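Periplasmic binding protein (Veillonella parvula, PDB 4OVK) probably binds a solute, perhaps a metal chelate, in the periplasm and hands it to the membrane part of an ABC transporter. Local coordinates at residues Asn88-Asn93 / Trp108-Glu113; Pro124-Lys129 / Ile140-Lys145; Pro179-Leu184 / Gln294-Asp299; Lys187-Ala192 / Glu224-Trp229. All coordinates share one frame; numbering follows the deposited sequence.

Contact 1 (Asn88-Asn93 / Trp108-Glu113); sequences NNFNVN and WDYQPE
At the carboxyl end of strand 104-108, in the parallel sheet of the N-terminal lobe, W108 presents the edge of its indole to the face of F90 in a T-shaped stack. The ring centroids lie 5.0 Å apart with planes at 85°, and W108 NE1 comes within 3.7 Å of F90 CE1, above the phenyl plane and toward its rim. NE1 is buried here without a hydrogen-bond partner. F90 holds CG anti to its carbonyl carbon (chi1 -59°), which carries the ring from its loop to the type I turn W108-Q111. Y110 OH meets the same ring obliquely, 3.5 Å from F90 CD2, and H59 adds another aromatic neighbour. Were F90 cut back to an alanine, the indole edge would probably lose its stacking face and a gap would open beside Y110 OH. Q111 links loop and turn: NE2 gives F90 O a weak bond of 2.8 Å, while OE1 takes W108 N at 2.9 Å on an in-plane lone pair, nearly straight at 168°.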
loop_
_atom_site.group_PDB
_atom_site.type_symbol
_atom_site.label_atom_id
_atom_site.label_comp_id
_atom_site.label_asym_id
_atom_site.label_seq_id
_atom_site.Cartn_x
_atom_site.Cartn_y
_atom_site.Cartn_z
ATOM N N ASN A 88 1.420 15.746 -10.828
ATOM C CA ASN A 88 0.370 14.763 -10.476
ATOM C C ASN A 88 -0.129 13.913 -11.620
ATOM O O ASN A 88 -0.725 12.864 -11.396
ATOM C CB ASN A 88 -0.849 15.451 -9.846
ATOM C CG ASN A 88 -0.714 15.608 -8.355
ATOM O OD1 ASN A 88 0.278 15.184 -7.777
ATOM N ND2 ASN A 88 -1.720 16.207 -7.716
ATOM N N ASN A 89 0.080 14.371 -12.846
ATOM C CA ASN A 89 -0.269 13.576 -14.006
ATOM C C ASN A 89 0.941 12.786 -14.496
ATOM O O ASN A 89 0.938 12.247 -15.601
ATOM C CB ASN A 89 -0.866 14.485 -15.078
ATOM C CG ASN A 89 -2.093 15.234 -14.573
ATOM O OD1 ASN A 89 -2.225 15.514 -13.368
ATOM N ND2 ASN A 89 -3.001 15.556 -15.485
ATOM N N PHE A 90 1.973 12.722 -13.654
ATOM C CA PHE A 90 3.193 11.931 -13.899
ATOM C C PHE A 90 4.047 12.468 -15.061
ATOM O O PHE A 90 4.930 11.767 -15.587
ATOM C CB PHE A 90 2.871 10.428 -14.044
ATOM C CG PHE A 90 2.199 9.841 -12.834
ATOM C CD1 PHE A 90 2.938 9.513 -11.699
ATOM C CD2 PHE A 90 0.824 9.628 -12.814
ATOM C CE1 PHE A 90 2.322 8.985 -10.576
ATOM C CE2 PHE A 90 0.202 9.097 -11.691
ATOM C CZ PHE A 90 0.953 8.776 -10.574
ATOM N N ASN A 91 3.811 13.729 -15.423
ATOM C CA ASN A 91 4.638 14.411 -16.409
ATOM C C ASN A 91 5.959 14.821 -15.797
ATOM O O ASN A 91 5.991 15.488 -14.775
ATOM C CB ASN A 91 3.923 15.645 -16.941
ATOM C CG ASN A 91 2.666 15.293 -17.695
ATOM O OD1 ASN A 91 2.681 14.440 -18.583
ATOM N ND2 ASN A 91 1.568 15.937 -17.341
ATOM N N VAL A 92 7.044 14.433 -16.449
ATOM C CA VAL A 92 8.376 14.673 -15.929
ATOM C C VAL A 92 8.921 16.012 -16.417
ATOM O O VAL A 92 8.819 16.342 -17.593
ATOM C CB VAL A 92 9.328 13.527 -16.327
ATOM C CG1 VAL A 92 10.762 13.854 -15.949
ATOM C CG2 VAL A 92 8.885 12.234 -15.655
ATOM N N ASN A 93 9.497 16.777 -15.499
ATOM C CA ASN A 93 10.229 17.985 -15.842
ATOM C C ASN A 93 11.667 17.571 -16.181
ATOM O O ASN A 93 12.494 17.345 -15.288
ATOM C CB ASN A 93 10.178 18.971 -14.674
ATOM C CG ASN A 93 10.986 20.237 -14.922
ATOM O OD1 ASN A 93 11.835 20.301 -15.801
ATOM N ND2 ASN A 93 10.729 21.243 -14.115
ATOM N N TRP A 108 6.718 4.475 -15.087
ATOM C CA TRP A 108 5.657 3.531 -15.426
ATOM C C TRP A 108 5.839 2.942 -16.818
ATOM O O TRP A 108 6.363 3.606 -17.726
ATOM C CB TRP A 108 4.308 4.219 -15.404
ATOM C CG TRP A 108 3.777 4.571 -14.053
ATOM C CD1 TRP A 108 3.472 5.818 -13.601
ATOM C CD2 TRP A 108 3.457 3.669 -12.989
ATOM N NE1 TRP A 108 2.981 5.753 -12.326
ATOM C CE2 TRP A 108 2.967 4.446 -11.920
ATOM C CE3 TRP A 108 3.539 2.280 -12.831
ATOM C CZ2 TRP A 108 2.553 3.884 -10.715
ATOM C CZ3 TRP A 108 3.133 1.721 -11.618
ATOM C CH2 TRP A 108 2.646 2.523 -10.584
ATOM N N ASP A 109 5.354 1.713 -16.985
ATOM C CA ASP A 109 5.370 1.026 -18.288
ATOM C C ASP A 109 4.681 1.808 -19.406
ATOM O O ASP A 109 5.093 1.713 -20.566
ATOM C CB ASP A 109 4.773 -0.381 -18.174
ATOM C CG ASP A 109 3.355 -0.390 -17.639
ATOM O OD1 ASP A 109 2.830 0.665 -17.224
ATOM O OD2 ASP A 109 2.764 -1.484 -17.627
ATOM N N TYR A 110 3.665 2.591 -19.060
ATOM C CA TYR A 110 2.941 3.399 -20.039
ATOM C C TYR A 110 3.616 4.729 -20.393
ATOM O O TYR A 110 2.995 5.564 -21.049
ATOM C CB TYR A 110 1.482 3.642 -19.587
ATOM C CG TYR A 110 1.296 4.531 -18.362
ATOM C CD1 TYR A 110 1.280 5.925 -18.476
ATOM C CD2 TYR A 110 1.101 3.978 -17.101
ATOM C CE1 TYR A 110 1.103 6.732 -17.369
ATOM C CE2 TYR A 110 0.915 4.783 -15.987
ATOM C CZ TYR A 110 0.923 6.157 -16.129
ATOM O OH TYR A 110 0.745 6.962 -15.033
ATOM N N GLN A 111 4.883 4.907 -20.008
ATOM C CA GLN A 111 5.640 6.128 -20.309
ATOM C C GLN A 111 6.880 5.877 -21.189
ATOM O O GLN A 111 7.969 6.355 -20.869
ATOM C CB GLN A 111 6.089 6.796 -18.995
ATOM C CG GLN A 111 4.957 7.217 -18.072
ATOM C CD GLN A 111 5.456 7.876 -16.801
ATOM O OE1 GLN A 111 5.981 7.216 -15.889
ATOM N NE2 GLN A 111 5.285 9.184 -16.723
ATOM N N PRO A 112 6.729 5.145 -22.311
ATOM C CA PRO A 112 7.920 4.838 -23.101
ATOM C C PRO A 112 8.604 6.090 -23.669
ATOM O O PRO A 112 9.826 6.102 -23.813
ATOM C CB PRO A 112 7.379 3.943 -24.225
ATOM C CG PRO A 112 5.945 4.319 -24.353
ATOM C CD PRO A 112 5.501 4.652 -22.954
ATOM N N GLU A 113 7.830 7.133 -23.961
ATOM C CA GLU A 113 8.398 8.396 -24.456
ATOM C C GLU A 113 9.283 9.075 -23.399
ATOM O O GLU A 113 10.270 9.734 -23.746
ATOM C CB GLU A 113 7.298 9.347 -24.971
ATOM C CG GLU A 113 6.491 10.108 -23.911
ATOM C CD GLU A 113 5.497 9.248 -23.128
ATOM O OE1 GLU A 113 5.378 8.035 -23.405
ATOM O OE2 GLU A 113 4.822 9.794 -22.224
#

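Contact 2 (Pro124-Lys129 / Ile140-Lys145)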
loop_
_atom_site.group_PDB
_atom_site.type_symbol
_atom_site.label_atom_id
_atom_site.label_comp_id
_atom_site.label_asym_id
_atom_site.label_seq_id
_atom_site.Cartn_x
_atom_site.Cartn_y
_atom_site.Cartn_z
ATOM N N PRO A 124 19.446 6.732 -17.234
ATOM C CA PRO A 124 18.749 5.442 -17.311
ATOM C C PRO A 124 17.393 5.491 -16.634
ATOM O O PRO A 124 17.219 6.191 -15.631
ATOM C CB PRO A 124 19.690 4.491 -16.569
ATOM C CG PRO A 124 21.045 5.123 -16.718
ATOM C CD PRO A 124 20.778 6.595 -16.608
ATOM N N ALA A 125 16.451 4.751 -17.188
ATOM C CA ALA A 125 15.098 4.660 -16.646
ATOM C C ALA A 125 14.605 3.219 -16.736
ATOM O O ALA A 125 14.817 2.546 -17.752
ATOM C CB ALA A 125 14.173 5.578 -17.405
ATOM N N VAL A 126 13.944 2.765 -15.675
ATOM C CA VAL A 126 13.374 1.425 -15.635
ATOM C C VAL A 126 11.886 1.539 -15.445
ATOM O O VAL A 126 11.409 2.337 -14.621
ATOM C CB VAL A 126 14.000 0.509 -14.556
ATOM C CG1 VAL A 126 15.469 0.220 -14.885
ATOM C CG2 VAL A 126 13.884 1.090 -13.171
ATOM N N SER A 127 11.158 0.734 -16.213
ATOM C CA SER A 127 9.709 0.786 -16.212
ATOM C C SER A 127 9.166 -0.327 -15.335
ATOM O O SER A 127 9.609 -1.470 -15.430
ATOM C CB SER A 127 9.165 0.665 -17.633
ATOM O OG SER A 127 9.586 1.767 -18.439
ATOM N N ILE A 128 8.217 0.017 -14.471
ATOM C CA ILE A 128 7.503 -0.975 -13.693
ATOM C C ILE A 128 6.001 -0.965 -14.037
ATOM O O ILE A 128 5.552 -0.165 -14.863
ATOM C CB ILE A 128 7.715 -0.754 -12.185
ATOM C CG1 ILE A 128 7.214 0.622 -11.756
ATOM C CG2 ILE A 128 9.183 -0.922 -11.812
ATOM C CD1 ILE A 128 6.990 0.676 -10.272
ATOM N N LYS A 129 5.248 -1.861 -13.400
ATOM C CA LYS A 129 3.808 -2.040 -13.649
ATOM C C LYS A 129 2.962 -1.866 -12.392
ATOM O O LYS A 129 3.483 -1.909 -11.276
ATOM C CB LYS A 129 3.536 -3.439 -14.179
ATOM C CG LYS A 129 4.208 -3.781 -15.497
ATOM C CD LYS A 129 3.504 -4.980 -16.122
ATOM C CE LYS A 129 4.363 -5.661 -17.169
ATOM N NZ LYS A 129 4.772 -4.721 -18.249
ATOM N N ILE A 140 10.138 -5.500 -6.797
ATOM C CA ILE A 140 11.113 -5.640 -5.717
ATOM C C ILE A 140 12.385 -6.351 -6.205
ATOM O O ILE A 140 13.506 -5.960 -5.863
ATOM C CB ILE A 140 10.492 -6.359 -4.511
ATOM C CG1 ILE A 140 9.520 -5.405 -3.819
ATOM C CG2 ILE A 140 11.564 -6.825 -3.550
ATOM C CD1 ILE A 140 8.567 -6.092 -2.870
ATOM N N ARG A 141 12.202 -7.385 -7.016
ATOM C CA ARG A 141 13.332 -8.165 -7.514
ATOM C C ARG A 141 14.223 -7.275 -8.375
ATOM O O ARG A 141 15.458 -7.283 -8.240
ATOM C CB ARG A 141 12.836 -9.385 -8.279
ATOM C CG ARG A 141 13.954 -10.318 -8.730
ATOM C CD ARG A 141 13.407 -11.667 -9.142
ATOM N NE ARG A 141 13.014 -12.476 -7.992
ATOM C CZ ARG A 141 11.965 -13.295 -7.951
ATOM N NH1 ARG A 141 11.716 -13.979 -6.844
ATOM N NH2 ARG A 141 11.152 -13.435 -8.993
ATOM N N LEU A 142 13.580 -6.490 -9.238
ATOM C CA LEU A 142 14.270 -5.508 -10.067
ATOM C C LEU A 142 15.044 -4.503 -9.211
ATOM O O LEU A 142 16.228 -4.233 -9.477
ATOM C CB LEU A 142 13.256 -4.801 -10.983
ATOM C CG LEU A 142 13.703 -3.576 -11.800
ATOM C CD1 LEU A 142 14.787 -3.945 -12.788
ATOM C CD2 LEU A 142 12.529 -2.977 -12.545
ATOM N N LEU A 143 14.397 -3.943 -8.184
ATOM C CA LEU A 143 15.084 -3.020 -7.280
ATOM C C LEU A 143 16.307 -3.655 -6.613
ATOM O O LEU A 143 17.324 -2.994 -6.400
ATOM C CB LEU A 143 14.121 -2.484 -6.225
ATOM C CG LEU A 143 13.110 -1.479 -6.759
ATOM C CD1 LEU A 143 12.112 -1.163 -5.649
ATOM C CD2 LEU A 143 13.797 -0.222 -7.273
ATOM N N GLY A 144 16.202 -4.932 -6.268
ATOM C CA GLY A 144 17.323 -5.659 -5.699
ATOM C C GLY A 144 18.537 -5.689 -6.612
ATOM O O GLY A 144 19.663 -5.577 -6.156
ATOM N N LYS A 145 18.300 -5.814 -7.915
ATOM C CA LYS A 145 19.387 -5.815 -8.901
ATOM C C LYS A 145 19.944 -4.405 -9.077
ATOM O O LYS A 145 21.146 -4.212 -9.149
ATOM C CB LYS A 145 18.892 -6.353 -10.237
ATOM C CG LYS A 145 18.621 -7.844 -10.194
ATOM C CD LYS A 145 18.704 -8.492 -11.562
ATOM C CE LYS A 145 18.485 -9.996 -11.460
ATOM N NZ LYS A 145 17.201 -10.314 -10.785
#
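L142, on helix 133-147, sets a single methyl, CD2, on the face of strand 125-128 that carries V126 and I128; this is an outermost strand of the N-terminal lobe's parallel sheet, and strand and following helix form a beta-alpha unit of this alpha/beta fold. Their short axes run nearly antiparallel, at 163°, and approach to 10.3 Å. That spacing is bridged by the leucine, whose CG stands anti to the backbone N (chi1 171°). V126 and I128 both direct their side chains at the helix, as alternate residues of a strand do, with S127 facing the other way and giving its N to D19. L142 CD2 therefore sits between two beta-branched residues, 4.3 Å from V126 CB. V126, I128 and L142 are all buried, and the side chains that meet are aliphatic. Around them, L20 touches L142, I106 of strand 104-108 lies against V126 and I128, and W41 of helix 41-49 also reaches I128. On the I128 side the approach is through the gamma methyl rather than the longer branch: CG2 lies 4.0 Å from L142 CD2.

Contact 3 (Pro179-Leu184 / Gln294-Asp299); sequences PKVLYL and QLIQPD
I296 ends helix 285-296 against P179 and V181, at the start of strand 180-184 in the parallel sheet of the C-terminal lobe. L295 comes first, its carbonyl oxygen hydrogen-bonded by R267. I296 then uses both side-chain branches, one for the strand and one for the proline before it. With CG1 anti to the carbonyl carbon (chi1 -60°), CG2 is left anti to the backbone N and the long branch is turned toward V181. CD1, at the end of that branch, packs 4.0 Å from V181 CG2, which has I202 and I235 as further neighbours. CG2 stays beside the residue's own carbonyl, and the pair of them meet the proline: P179 CG lies 4.0 Å from I296 CG2 and 3.5 Å from I296 O. An alanine at P179 lacks CG and CD, and this would probably leave the gamma methyl of I296 without its apolar mate and open a gap at the helix end. Q297 is the first residue to leave the helix. Its chain bends at the second torsion (chi2 -72°), bringing the amide to P179, just before the strand. Q297 NE2 donates to the backbone oxygen of G206, near strand 208-209, and that same nitrogen packs 3.5 Å from P179 CD.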
loop_
_atom_site.group_PDB
_atom_site.type_symbol
_atom_site.label_atom_id
_atom_site.label_comp_id
_atom_site.label_asym_id
_atom_site.label_seq_id
_atom_site.Cartn_x
_atom_site.Cartn_y
_atom_site.Cartn_z
ATOM N N PRO A 179 -19.061 -13.050 7.071
ATOM C CA PRO A 179 -19.536 -11.691 7.366
ATOM C C PRO A 179 -19.522 -10.824 6.111
ATOM O O PRO A 179 -18.605 -10.952 5.295
ATOM C CB PRO A 179 -18.516 -11.149 8.382
ATOM C CG PRO A 179 -17.776 -12.331 8.882
ATOM C CD PRO A 179 -17.820 -13.369 7.796
ATOM N N LYS A 180 -20.533 -9.972 5.960
ATOM C CA LYS A 180 -20.600 -9.039 4.841
ATOM C C LYS A 180 -19.800 -7.777 5.162
ATOM O O LYS A 180 -20.049 -7.115 6.170
ATOM C CB LYS A 180 -22.047 -8.685 4.528
ATOM C CG LYS A 180 -22.211 -7.919 3.224
ATOM C CD LYS A 180 -23.668 -7.593 2.923
ATOM C CE LYS A 180 -24.517 -8.841 2.743
ATOM N NZ LYS A 180 -25.815 -8.488 2.117
ATOM N N VAL A 181 -18.849 -7.454 4.286
ATOM C CA VAL A 181 -17.872 -6.389 4.537
ATOM C C VAL A 181 -17.966 -5.325 3.459
ATOM O O VAL A 181 -17.979 -5.650 2.258
ATOM C CB VAL A 181 -16.418 -6.925 4.562
ATOM C CG1 VAL A 181 -15.444 -5.820 4.948
ATOM C CG2 VAL A 181 -16.282 -8.127 5.499
ATOM N N LEU A 182 -18.028 -4.067 3.904
ATOM C CA LEU A 182 -18.042 -2.891 3.030
ATOM C C LEU A 182 -16.735 -2.126 3.239
ATOM O O LEU A 182 -16.364 -1.821 4.382
ATOM C CB LEU A 182 -19.206 -1.974 3.394
ATOM C CG LEU A 182 -19.355 -0.731 2.508
ATOM C CD1 LEU A 182 -19.748 -1.139 1.095
ATOM C CD2 LEU A 182 -20.375 0.220 3.103
ATOM N N TYR A 183 -16.032 -1.824 2.148
ATOM C CA TYR A 183 -14.838 -0.994 2.216
ATOM C C TYR A 183 -15.240 0.403 1.731
ATOM O O TYR A 183 -15.450 0.623 0.541
ATOM C CB TYR A 183 -13.712 -1.608 1.375
ATOM C CG TYR A 183 -12.293 -1.347 1.888
ATOM C CD1 TYR A 183 -11.780 -0.064 1.957
ATOM C CD2 TYR A 183 -11.472 -2.394 2.296
ATOM C CE1 TYR A 183 -10.481 0.171 2.405
ATOM C CE2 TYR A 183 -10.185 -2.172 2.764
ATOM C CZ TYR A 183 -9.689 -0.888 2.805
ATOM O OH TYR A 183 -8.400 -0.668 3.244
ATOM N N LEU A 184 -15.417 1.313 2.685
ATOM C CA LEU A 184 -15.886 2.668 2.422
ATOM C C LEU A 184 -14.689 3.603 2.251
ATOM O O LEU A 184 -13.836 3.690 3.137
ATOM C CB LEU A 184 -16.807 3.129 3.578
ATOM C CG LEU A 184 -17.424 4.535 3.513
ATOM C CD1 LEU A 184 -18.369 4.706 2.324
ATOM C CD2 LEU A 184 -18.166 4.840 4.815
ATOM N N GLN A 294 -7.984 -11.297 11.113
ATOM C CA GLN A 294 -8.407 -11.338 12.504
ATOM C C GLN A 294 -9.684 -10.539 12.796
ATOM O O GLN A 294 -10.345 -10.813 13.781
ATOM C CB GLN A 294 -7.269 -10.977 13.447
ATOM C CG GLN A 294 -6.285 -12.123 13.522
ATOM C CD GLN A 294 -5.209 -11.960 14.563
ATOM O OE1 GLN A 294 -4.842 -10.843 14.942
ATOM N NE2 GLN A 294 -4.669 -13.095 15.017
ATOM N N LEU A 295 -10.025 -9.570 11.947
ATOM C CA LEU A 295 -11.319 -8.901 12.048
ATOM C C LEU A 295 -12.431 -9.800 11.535
ATOM O O LEU A 295 -13.475 -9.894 12.142
ATOM C CB LEU A 295 -11.356 -7.600 11.240
ATOM C CG LEU A 295 -10.540 -6.415 11.738
ATOM C CD1 LEU A 295 -10.738 -5.241 10.783
ATOM C CD2 LEU A 295 -10.926 -6.063 13.159
ATOM N N ILE A 296 -12.194 -10.465 10.409
ATOM C CA ILE A 296 -13.278 -11.119 9.674
ATOM C C ILE A 296 -13.494 -12.578 10.124
ATOM O O ILE A 296 -14.639 -12.986 10.374
ATOM C CB ILE A 296 -13.036 -11.006 8.156
ATOM C CG1 ILE A 296 -12.978 -9.518 7.761
ATOM C CG2 ILE A 296 -14.120 -11.758 7.391
ATOM C CD1 ILE A 296 -12.521 -9.234 6.344
ATOM N N GLN A 297 -12.408 -13.347 10.234
ATOM C CA GLN A 297 -12.470 -14.751 10.658
ATOM C C GLN A 297 -11.439 -15.043 11.743
ATOM O O GLN A 297 -10.493 -15.794 11.512
ATOM C CB GLN A 297 -12.217 -15.690 9.475
ATOM C CG GLN A 297 -13.232 -15.583 8.355
ATOM C CD GLN A 297 -14.595 -16.163 8.695
ATOM O OE1 GLN A 297 -14.811 -16.771 9.756
ATOM N NE2 GLN A 297 -15.521 -16.002 7.771
ATOM N N PRO A 298 -11.613 -14.458 12.934
ATOM C CA PRO A 298 -10.621 -14.643 13.989
ATOM C C PRO A 298 -10.403 -16.098 14.425
ATOM O O PRO A 298 -9.305 -16.434 14.865
ATOM C CB PRO A 298 -11.183 -13.808 15.154
ATOM C CG PRO A 298 -12.636 -13.700 14.882
ATOM C CD PRO A 298 -12.748 -13.635 13.388
ATOM N N ASP A 299 -11.427 -16.944 14.318
ATOM C CA ASP A 299 -11.301 -18.346 14.702
ATOM C C ASP A 299 -10.410 -19.134 13.737
ATOM O O ASP A 299 -9.783 -20.109 14.139
ATOM C CB ASP A 299 -12.686 -19.010 14.840
ATOM C CG ASP A 299 -13.473 -18.502 16.056
ATOM O OD1 ASP A 299 -12.901 -17.762 16.887
ATOM O OD2 ASP A 299 -14.667 -18.862 16.193
#

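Contact 4 (Lys187-Ala192 / Glu224-Trp229); sequences KNLTVA and EEIMTW
The indole of W229 reaches toward V191 with its six-membered ring, CZ3 and CH2 each stopping about 4.5 Å from V191 CG2, a loose approach that nevertheless covers part of the tryptophan. Over one indole face, from within the helix, lies E225 O, 3.3 Å above the plane and displaced toward the rim. The side-chain torsions (chi1 -63°, chi2 -24°) lay the ring over this oxygen, which also accepts the routine helical bond from W229 N at 2.9 Å. L182 of strand 180-184 and T214 also touch the indole.

The closer packing is aliphatic and belongs to I226, one turn earlier. With CG1 anti to its carbonyl carbon and the chain extended beyond it, I226 sends CD1 across to L189, where it meets L189 CD2 at 3.7 Å. The two side chains pass at a slant, and contact is between their end methyls. V191 adds a looser contact from the flank, its CG1 4.4 Å from I226 CD1, and W257 covers I226 from elsewhere. L189 has a positive phi of 60°, unusual for a residue with a side chain, at the bend just before the strand. V191 is hydrogen-bonded through its backbone to T219 within the antiparallel pair 190-192 and 218-220, and the L189-V221 bond continues the pairing just beyond it. The whole is a two-stranded antiparallel sheet covered by the helix 223-229 that follows its second strand in the C-terminal alpha/beta lobe.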
loop_
_atom_site.group_PDB
_atom_site.type_symbol
_atom_site.label_atom_id
_atom_site.label_comp_id
_atom_site.label_asym_id
_atom_site.label_seq_id
_atom_site.Cartn_x
_atom_site.Cartn_y
_atom_site.Cartn_z
ATOM N N LYS A 187 -16.374 10.168 2.816
ATOM C CA LYS A 187 -17.635 10.700 3.340
ATOM C C LYS A 187 -18.680 10.958 2.256
ATOM O O LYS A 187 -19.728 11.556 2.535
ATOM C CB LYS A 187 -17.366 12.000 4.102
ATOM C CG LYS A 187 -16.366 11.837 5.236
ATOM C CD LYS A 187 -16.211 13.104 6.066
ATOM C CE LYS A 187 -15.160 14.025 5.501
ATOM N NZ LYS A 187 -13.794 13.448 5.507
ATOM N N ASN A 188 -18.406 10.494 1.037
ATOM C CA ASN A 188 -19.261 10.758 -0.113
ATOM C C ASN A 188 -19.767 9.460 -0.753
ATOM O O ASN A 188 -19.955 9.394 -1.965
ATOM C CB ASN A 188 -18.493 11.612 -1.136
ATOM C CG ASN A 188 -19.410 12.384 -2.070
ATOM O OD1 ASN A 188 -20.542 12.724 -1.712
ATOM N ND2 ASN A 188 -18.918 12.681 -3.276
ATOM N N LEU A 189 -19.977 8.429 0.074
ATOM C CA LEU A 189 -20.629 7.188 -0.352
ATOM C C LEU A 189 -19.904 6.462 -1.492
ATOM O O LEU A 189 -20.522 5.786 -2.313
ATOM C CB LEU A 189 -22.098 7.458 -0.724
ATOM C CG LEU A 189 -22.971 7.934 0.439
ATOM C CD1 LEU A 189 -24.297 8.485 -0.066
ATOM C CD2 LEU A 189 -23.190 6.793 1.429
ATOM N N THR A 190 -18.584 6.593 -1.518
ATOM C CA THR A 190 -17.762 5.886 -2.482
ATOM C C THR A 190 -17.176 4.651 -1.821
ATOM O O THR A 190 -16.593 4.732 -0.738
ATOM C CB THR A 190 -16.643 6.787 -3.013
ATOM O OG1 THR A 190 -17.232 7.953 -3.587
ATOM C CG2 THR A 190 -15.822 6.060 -4.070
ATOM N N VAL A 191 -17.343 3.511 -2.490
ATOM C CA VAL A 191 -16.991 2.213 -1.926
ATOM C C VAL A 191 -16.103 1.452 -2.904
ATOM O O VAL A 191 -16.057 1.770 -4.101
ATOM C CB VAL A 191 -18.260 1.382 -1.599
ATOM C CG1 VAL A 191 -19.198 2.188 -0.704
ATOM C CG2 VAL A 191 -18.991 0.948 -2.869
ATOM N N ALA A 192 -15.402 0.451 -2.383
ATOM C CA ALA A 192 -14.578 -0.431 -3.199
ATOM C C ALA A 192 -15.463 -1.376 -4.007
ATOM O O ALA A 192 -16.269 -2.107 -3.436
ATOM C CB ALA A 192 -13.641 -1.231 -2.315
ATOM N N GLU A 224 -29.264 4.212 0.091
ATOM C CA GLU A 224 -30.285 3.167 0.040
ATOM C C GLU A 224 -29.687 1.787 -0.288
ATOM O O GLU A 224 -30.054 0.788 0.341
ATOM C CB GLU A 224 -31.395 3.541 -0.950
ATOM C CG GLU A 224 -32.597 2.612 -0.914
ATOM C CD GLU A 224 -32.632 1.641 -2.083
ATOM O OE1 GLU A 224 -33.134 2.027 -3.163
ATOM O OE2 GLU A 224 -32.174 0.488 -1.917
ATOM N N GLU A 225 -28.759 1.738 -1.246
ATOM C CA GLU A 225 -28.046 0.491 -1.579
ATOM C C GLU A 225 -27.318 -0.077 -0.359
ATOM O O GLU A 225 -27.387 -1.279 -0.084
ATOM C CB GLU A 225 -27.024 0.719 -2.704
ATOM C CG GLU A 225 -27.614 0.787 -4.101
ATOM C CD GLU A 225 -26.611 1.269 -5.138
ATOM O OE1 GLU A 225 -26.008 0.408 -5.813
ATOM O OE2 GLU A 225 -26.417 2.500 -5.269
ATOM N N ILE A 226 -26.620 0.795 0.364
ATOM C CA ILE A 226 -25.852 0.385 1.540
ATOM C C ILE A 226 -26.779 -0.130 2.653
ATOM O O ILE A 226 -26.460 -1.118 3.323
ATOM C CB ILE A 226 -24.924 1.527 2.036
ATOM C CG1 ILE A 226 -23.833 1.815 0.984
ATOM C CG2 ILE A 226 -24.285 1.185 3.381
ATOM C CD1 ILE A 226 -23.022 3.062 1.252
HETATM N N MSE A 227 -27.929 0.520 2.831
HETATM C CA MSE A 227 -28.921 0.074 3.813
HETATM C C MSE A 227 -29.408 -1.313 3.454
HETATM O O MSE A 227 -29.543 -2.177 4.324
HETATM C CB MSE A 227 -30.067 1.082 3.912
HETATM C CG MSE A 227 -29.604 2.381 4.573
HETATM SE SE MSE A 227 -30.995 3.777 4.443
HETATM C CE MSE A 227 -32.278 3.020 5.738
ATOM N N THR A 228 -29.639 -1.546 2.167
ATOM C CA THR A 228 -30.071 -2.856 1.675
ATOM C C THR A 228 -29.015 -3.947 1.922
ATOM O O THR A 228 -29.344 -5.032 2.429
ATOM C CB THR A 228 -30.423 -2.773 0.173
ATOM O OG1 THR A 228 -31.516 -1.865 0.001
ATOM C CG2 THR A 228 -30.809 -4.131 -0.396
ATOM N N TRP A 229 -27.757 -3.657 1.582
ATOM C CA TRP A 229 -26.655 -4.599 1.820
ATOM C C TRP A 229 -26.563 -4.935 3.305
ATOM O O TRP A 229 -26.425 -6.099 3.672
ATOM C CB TRP A 229 -25.305 -4.033 1.347
ATOM C CG TRP A 229 -25.210 -3.757 -0.131
ATOM C CD1 TRP A 229 -25.944 -4.330 -1.125
ATOM C CD2 TRP A 229 -24.307 -2.850 -0.773
ATOM N NE1 TRP A 229 -25.570 -3.823 -2.348
ATOM C CE2 TRP A 229 -24.560 -2.918 -2.161
ATOM C CE3 TRP A 229 -23.308 -1.985 -0.310
ATOM C CZ2 TRP A 229 -23.856 -2.151 -3.088
ATOM C CZ3 TRP A 229 -22.602 -1.226 -1.234
ATOM C CH2 TRP A 229 -22.881 -1.315 -2.606
#

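How the contacts relate
From the N terminus, contact 1 closes a short loop holding helix 94-100 and strand 104-108, and contact 2, next in series, closes another across the turn from strand 125-128 into helix 133-147. The two are directly joined, D109 N lying 2.8 Å from I128 O in a probable hydrogen bond between the residue following strand 104-108 and the neighbouring strand 125-128. Contact 3 then spans over a hundred residues, tying strand 180-184 to the late helix 285-296, and contact 4 nests inside that loop. These two also touch: K180 NZ probably bonds W229 O, and Y183 O probably bonds A192 N. Contacts 1 and 3 lie on opposite sides of the chain's centre, about 37 Å apart between centres.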